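2,3-dimethylmalate lyase (Aspergillus niger, PDB 3FA4) is a lyase of the phosphoenolpyruvate phosphomutase family, built on a TIM-barrel fold and modelled here as a four-chain assembly with a magnesium ion. Local coordinates at residues Y169-S172 against V173-L176; E190-S194 against R195-R199. All blocks are in the same frame, centred on the assembly; numbering follows the deposited sequence.

In the fold
From the N terminus, the chain passes five strands of the parallel barrel before it reaches contact 1, which lies wholly within helix 169-181, the longer of the two helices between strands 156-161 and 186-189. Contact 2 follows in series: residues 190-194 form the loop that leads from the end of strand 186-189 into helix 195-204, which 195-199 open. Both are local: contact 1 spans successive turns of one helix, contact 2 closes the short loop onto the start of the next, and the two neither nest nor cross. Their centres are about 13 Å apart, yet they meet directly where Tyr169 CD1 packs 3.7 Å from Met197 CG, tying two successive outer helices of the barrel to each other.

Contact 1: residues Y169-S172 against V173-L176; sequences YEES and VARL
With CG anti to the backbone N (chi1 -177°), the side chain of Tyr169 is carried across to Val173 one turn on, where the CG2 branch, set beside its own backbone N, comes over one face of the ring. Glu171 starts in the same way but bends at chi2 (45°), which brings its carboxylate round to Arg175. These i to i+4 pairs illustrate how neighbouring turns of one helix can carry an aromatic contact and a salt bridge. Val173 CG2 lies 3.9 Å from the centroid of the Tyr169 ring, a CH-pi contact displaced toward the rim, with CZ its nearest ring atom at 3.5 Å. In the other pair, Arg175 NE donates to Glu171 OE2 at 3.2 Å, approaching from above the carboxylate plane. The carboxylate and guanidinium planes stand 82° apart, so the groups share one bond rather than a flat, two-pronged pairing. Glu171 OE1 instead rests 3.6 Å from Ala174 CB. Beneath the side chains run the regular helical bonds, among them Val173 N to Tyr169 O (3.0 Å). Arg175 has further partners, since its NH1 reaches Asp116 in a salt bridge and the carbonyl of Val132, which probably helps to fix the guanidinium. Ser172 OG bonds to Ser163 OG. Helix 169-181 is an outer helix of the TIM barrel, between strands 156-161 and 186-189 in the chain; Tyr169 and Val173 both touch Val201 of helix 195-204, Tyr169 OH bonds to Asp204, and Glu171 and Arg175 meet Thr134 at the start of helix 134-151.

Contact 2: residues E190-S194 against R195-R199; sequences EGITS and REMAR
Ser194 is the N-cap of helix 195-204, and its hydroxyl accepts from Met197 N three residues on, the classic side-chain cap of a helix start. A chi1 of 70° sets OG between the backbone N and carbonyl carbon of Ser194, from where it meets Met197 N at 2.7 Å in a nearly straight bond (168°). The carbonyl of the same residue takes the next amide, Ala198 N to Ser194 O at 3.2 Å, so Ser194 receives two amides of the first turn. Behind the cap the loop folds back on the helix. Ile192 directs CG2, anti to its own amide nitrogen, against Ala198 CB (3.8 Å) and the Met197 side chain. In Met197, chi1 and chi2, both extended, carry the sulfur to Thr193, and the bend at chi3 (-81°) turns the methyl toward the threonine hydroxyl. The first bond of the Arg195 side chain leaves away from the loop, and NH1 forms a salt bridge with Glu227 OE2 of helix 225-231, joining the new helix to its successor. On the loop side, Ile192 O bonds to Thr220 OG1. At the far end of the methionine, Thr193 N makes a weak hydrogen bond to Met197 SD at 3.7 Å, while Met197 CE sits 3.7 Å from Thr193 OG1.

Contact 1: residues Y169-S172 against V173-L176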
loop_
_atom_site.group_PDB
_atom_site.type_symbol
_atom_site.label_atom_id
_atom_site.label_comp_id
_atom_site.label_asym_id
_atom_site.label_seq_id
_atom_site.Cartn_x
_atom_site.Cartn_y
_atom_site.Cartn_z
ATOM N N TYR B 169 -3.638 -37.865 -14.581
ATOM C CA TYR B 169 -2.374 -37.586 -15.279
ATOM C C TYR B 169 -2.454 -37.071 -16.721
ATOM O O TYR B 169 -1.869 -36.065 -17.020
ATOM C CB TYR B 169 -1.428 -38.765 -15.165
ATOM C CG TYR B 169 -0.095 -38.514 -15.792
ATOM C CD1 TYR B 169 0.923 -37.827 -15.092
ATOM C CD2 TYR B 169 0.157 -38.956 -17.093
ATOM C CE1 TYR B 169 2.191 -37.632 -15.682
ATOM C CE2 TYR B 169 1.419 -38.742 -17.699
ATOM C CZ TYR B 169 2.410 -38.072 -17.012
ATOM O OH TYR B 169 3.613 -37.912 -17.649
ATOM N N GLU B 170 -3.154 -37.749 -17.624
ATOM C CA GLU B 170 -3.136 -37.339 -19.036
ATOM C C GLU B 170 -3.757 -35.977 -19.298
ATOM O O GLU B 170 -3.411 -35.321 -20.265
ATOM C CB GLU B 170 -3.881 -38.340 -19.913
ATOM C CG GLU B 170 -3.084 -39.536 -20.285
ATOM C CD GLU B 170 -3.548 -40.113 -21.626
ATOM O OE1 GLU B 170 -4.748 -39.898 -22.075
ATOM O OE2 GLU B 170 -2.682 -40.771 -22.250
ATOM N N GLU B 171 -4.710 -35.575 -18.467
ATOM C CA GLU B 171 -5.394 -34.309 -18.655
ATOM C C GLU B 171 -4.401 -33.261 -18.231
ATOM O O GLU B 171 -4.322 -32.191 -18.877
ATOM C CB GLU B 171 -6.703 -34.216 -17.833
ATOM C CG GLU B 171 -7.515 -32.846 -17.892
ATOM C CD GLU B 171 -7.680 -32.225 -19.296
ATOM O OE1 GLU B 171 -7.293 -32.836 -20.322
ATOM O OE2 GLU B 171 -8.194 -31.086 -19.391
ATOM N N SER B 172 -3.643 -33.580 -17.174
ATOM C CA SER B 172 -2.599 -32.699 -16.595
ATOM C C SER B 172 -1.534 -32.396 -17.629
ATOM O O SER B 172 -1.169 -31.257 -17.861
ATOM C CB SER B 172 -1.908 -33.383 -15.414
ATOM O OG SER B 172 -2.715 -33.303 -14.270
ATOM N N VAL B 173 -1.050 -33.458 -18.242
ATOM C CA VAL B 173 -0.072 -33.356 -19.314
ATOM C C VAL B 173 -0.661 -32.553 -20.520
ATOM O O VAL B 173 0.024 -31.680 -21.010
ATOM C CB VAL B 173 0.588 -34.688 -19.575
ATOM C CG1 VAL B 173 1.427 -34.607 -20.757
ATOM C CG2 VAL B 173 1.468 -34.996 -18.400
ATOM N N ALA B 174 -1.929 -32.806 -20.913
ATOM C CA ALA B 174 -2.672 -32.001 -21.900
ATOM C C ALA B 174 -2.695 -30.508 -21.659
ATOM O O ALA B 174 -2.399 -29.738 -22.575
ATOM C CB ALA B 174 -4.153 -32.502 -22.086
ATOM N N ARG B 175 -3.054 -30.101 -20.448
ATOM C CA ARG B 175 -3.092 -28.689 -20.054
ATOM C C ARG B 175 -1.664 -28.066 -20.023
ATOM O O ARG B 175 -1.462 -26.889 -20.409
ATOM C CB ARG B 175 -3.771 -28.519 -18.669
ATOM C CG ARG B 175 -5.284 -28.717 -18.631
ATOM C CD ARG B 175 -5.787 -28.751 -17.248
ATOM N NE ARG B 175 -7.252 -28.806 -17.277
ATOM C CZ ARG B 175 -8.063 -27.819 -16.909
ATOM N NH1 ARG B 175 -7.609 -26.677 -16.407
ATOM N NH2 ARG B 175 -9.341 -27.961 -17.052
ATOM N N LEU B 176 -0.686 -28.830 -19.554
ATOM C CA LEU B 176 0.723 -28.356 -19.696
ATOM C C LEU B 176 1.134 -28.059 -21.110
ATOM O O LEU B 176 1.666 -27.002 -21.346
ATOM C CB LEU B 176 1.757 -29.271 -19.020
ATOM C CG LEU B 176 1.656 -29.145 -17.498
ATOM C CD1 LEU B 176 2.579 -30.129 -16.836
ATOM C CD2 LEU B 176 1.859 -27.674 -17.029
#

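Contact 2: residues E190-S194 against R195-R199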
loop_
_atom_site.group_PDB
_atom_site.type_symbol
_atom_site.label_atom_id
_atom_site.label_comp_id
_atom_site.label_asym_id
_atom_site.label_seq_id
_atom_site.Cartn_x
_atom_site.Cartn_y
_atom_site.Cartn_z
ATOM N N GLU B 190 1.695 -29.933 -10.217
ATOM C CA GLU B 190 1.538 -29.875 -8.784
ATOM C C GLU B 190 1.138 -31.222 -8.257
ATOM O O GLU B 190 0.216 -31.885 -8.769
ATOM C CB GLU B 190 0.526 -28.780 -8.391
ATOM C CG GLU B 190 0.102 -28.769 -6.848
ATOM C CD GLU B 190 1.253 -28.376 -5.869
ATOM O OE1 GLU B 190 2.448 -28.381 -6.256
ATOM O OE2 GLU B 190 0.976 -28.103 -4.692
ATOM N N GLY B 191 1.853 -31.636 -7.238
ATOM C CA GLY B 191 1.520 -32.866 -6.529
ATOM C C GLY B 191 1.768 -34.180 -7.225
ATOM O O GLY B 191 0.981 -35.116 -7.081
ATOM N N ILE B 192 2.877 -34.246 -7.976
ATOM C CA ILE B 192 3.296 -35.507 -8.550
ATOM C C ILE B 192 3.230 -36.575 -7.455
ATOM O O ILE B 192 3.731 -36.348 -6.367
ATOM C CB ILE B 192 4.696 -35.371 -9.146
ATOM C CG1 ILE B 192 4.626 -34.492 -10.390
ATOM C CG2 ILE B 192 5.296 -36.782 -9.449
ATOM C CD1 ILE B 192 5.806 -33.637 -10.511
ATOM N N THR B 193 2.588 -37.720 -7.723
ATOM C CA THR B 193 2.363 -38.760 -6.693
ATOM C C THR B 193 3.383 -39.899 -6.490
ATOM O O THR B 193 3.272 -40.652 -5.523
ATOM C CB THR B 193 0.985 -39.381 -6.831
ATOM O OG1 THR B 193 0.897 -40.088 -8.060
ATOM C CG2 THR B 193 -0.081 -38.286 -6.799
ATOM N N SER B 194 4.328 -40.066 -7.399
ATOM C CA SER B 194 5.400 -41.047 -7.257
ATOM C C SER B 194 6.648 -40.578 -8.017
ATOM O O SER B 194 6.582 -39.659 -8.829
ATOM C CB SER B 194 5.000 -42.375 -7.885
ATOM O OG SER B 194 4.975 -42.210 -9.280
ATOM N N ARG B 195 7.790 -41.244 -7.772
ATOM C CA ARG B 195 8.997 -41.040 -8.567
ATOM C C ARG B 195 8.776 -41.509 -9.986
ATOM O O ARG B 195 9.390 -41.024 -10.921
ATOM C CB ARG B 195 10.160 -41.804 -7.958
ATOM C CG ARG B 195 10.642 -41.262 -6.639
ATOM C CD ARG B 195 11.899 -42.050 -6.153
ATOM N NE ARG B 195 11.788 -41.977 -4.713
ATOM C CZ ARG B 195 12.479 -41.171 -3.923
ATOM N NH1 ARG B 195 13.482 -40.448 -4.375
ATOM N NH2 ARG B 195 12.210 -41.162 -2.637
ATOM N N GLU B 196 7.867 -42.456 -10.139
ATOM C CA GLU B 196 7.556 -42.998 -11.439
ATOM C C GLU B 196 6.814 -41.976 -12.286
ATOM O O GLU B 196 7.141 -41.794 -13.448
ATOM C CB GLU B 196 6.779 -44.310 -11.300
ATOM C CG GLU B 196 6.480 -44.990 -12.640
ATOM C CD GLU B 196 5.697 -46.274 -12.460
ATOM O OE1 GLU B 196 4.608 -46.253 -11.790
ATOM O OE2 GLU B 196 6.168 -47.302 -12.976
ATOM N N MET B 197 5.844 -41.290 -11.702
ATOM C CA MET B 197 5.145 -40.199 -12.400
ATOM C C MET B 197 6.039 -39.010 -12.700
ATOM O O MET B 197 5.811 -38.288 -13.683
ATOM C CB MET B 197 3.918 -39.743 -11.626
ATOM C CG MET B 197 3.130 -38.672 -12.297
ATOM S SD MET B 197 1.788 -38.062 -11.304
ATOM C CE MET B 197 0.620 -39.365 -11.652
ATOM N N ALA B 198 7.077 -38.804 -11.876
ATOM C CA ALA B 198 8.031 -37.721 -12.097
ATOM C C ALA B 198 8.982 -38.004 -13.247
ATOM O O ALA B 198 9.323 -37.096 -14.002
ATOM C CB ALA B 198 8.789 -37.429 -10.812
ATOM N N ARG B 199 9.422 -39.250 -13.385
ATOM C CA ARG B 199 10.152 -39.651 -14.559
ATOM C C ARG B 199 9.297 -39.593 -15.855
ATOM O O ARG B 199 9.733 -39.021 -16.823
ATOM C CB ARG B 199 10.787 -41.015 -14.345
ATOM C CG ARG B 199 11.779 -41.052 -13.179
ATOM C CD ARG B 199 12.570 -42.423 -13.118
ATOM N NE ARG B 199 13.222 -42.449 -11.826
ATOM C CZ ARG B 199 12.798 -43.140 -10.767
ATOM N NH1 ARG B 199 11.752 -43.989 -10.865
ATOM N NH2 ARG B 199 13.437 -42.990 -9.606
#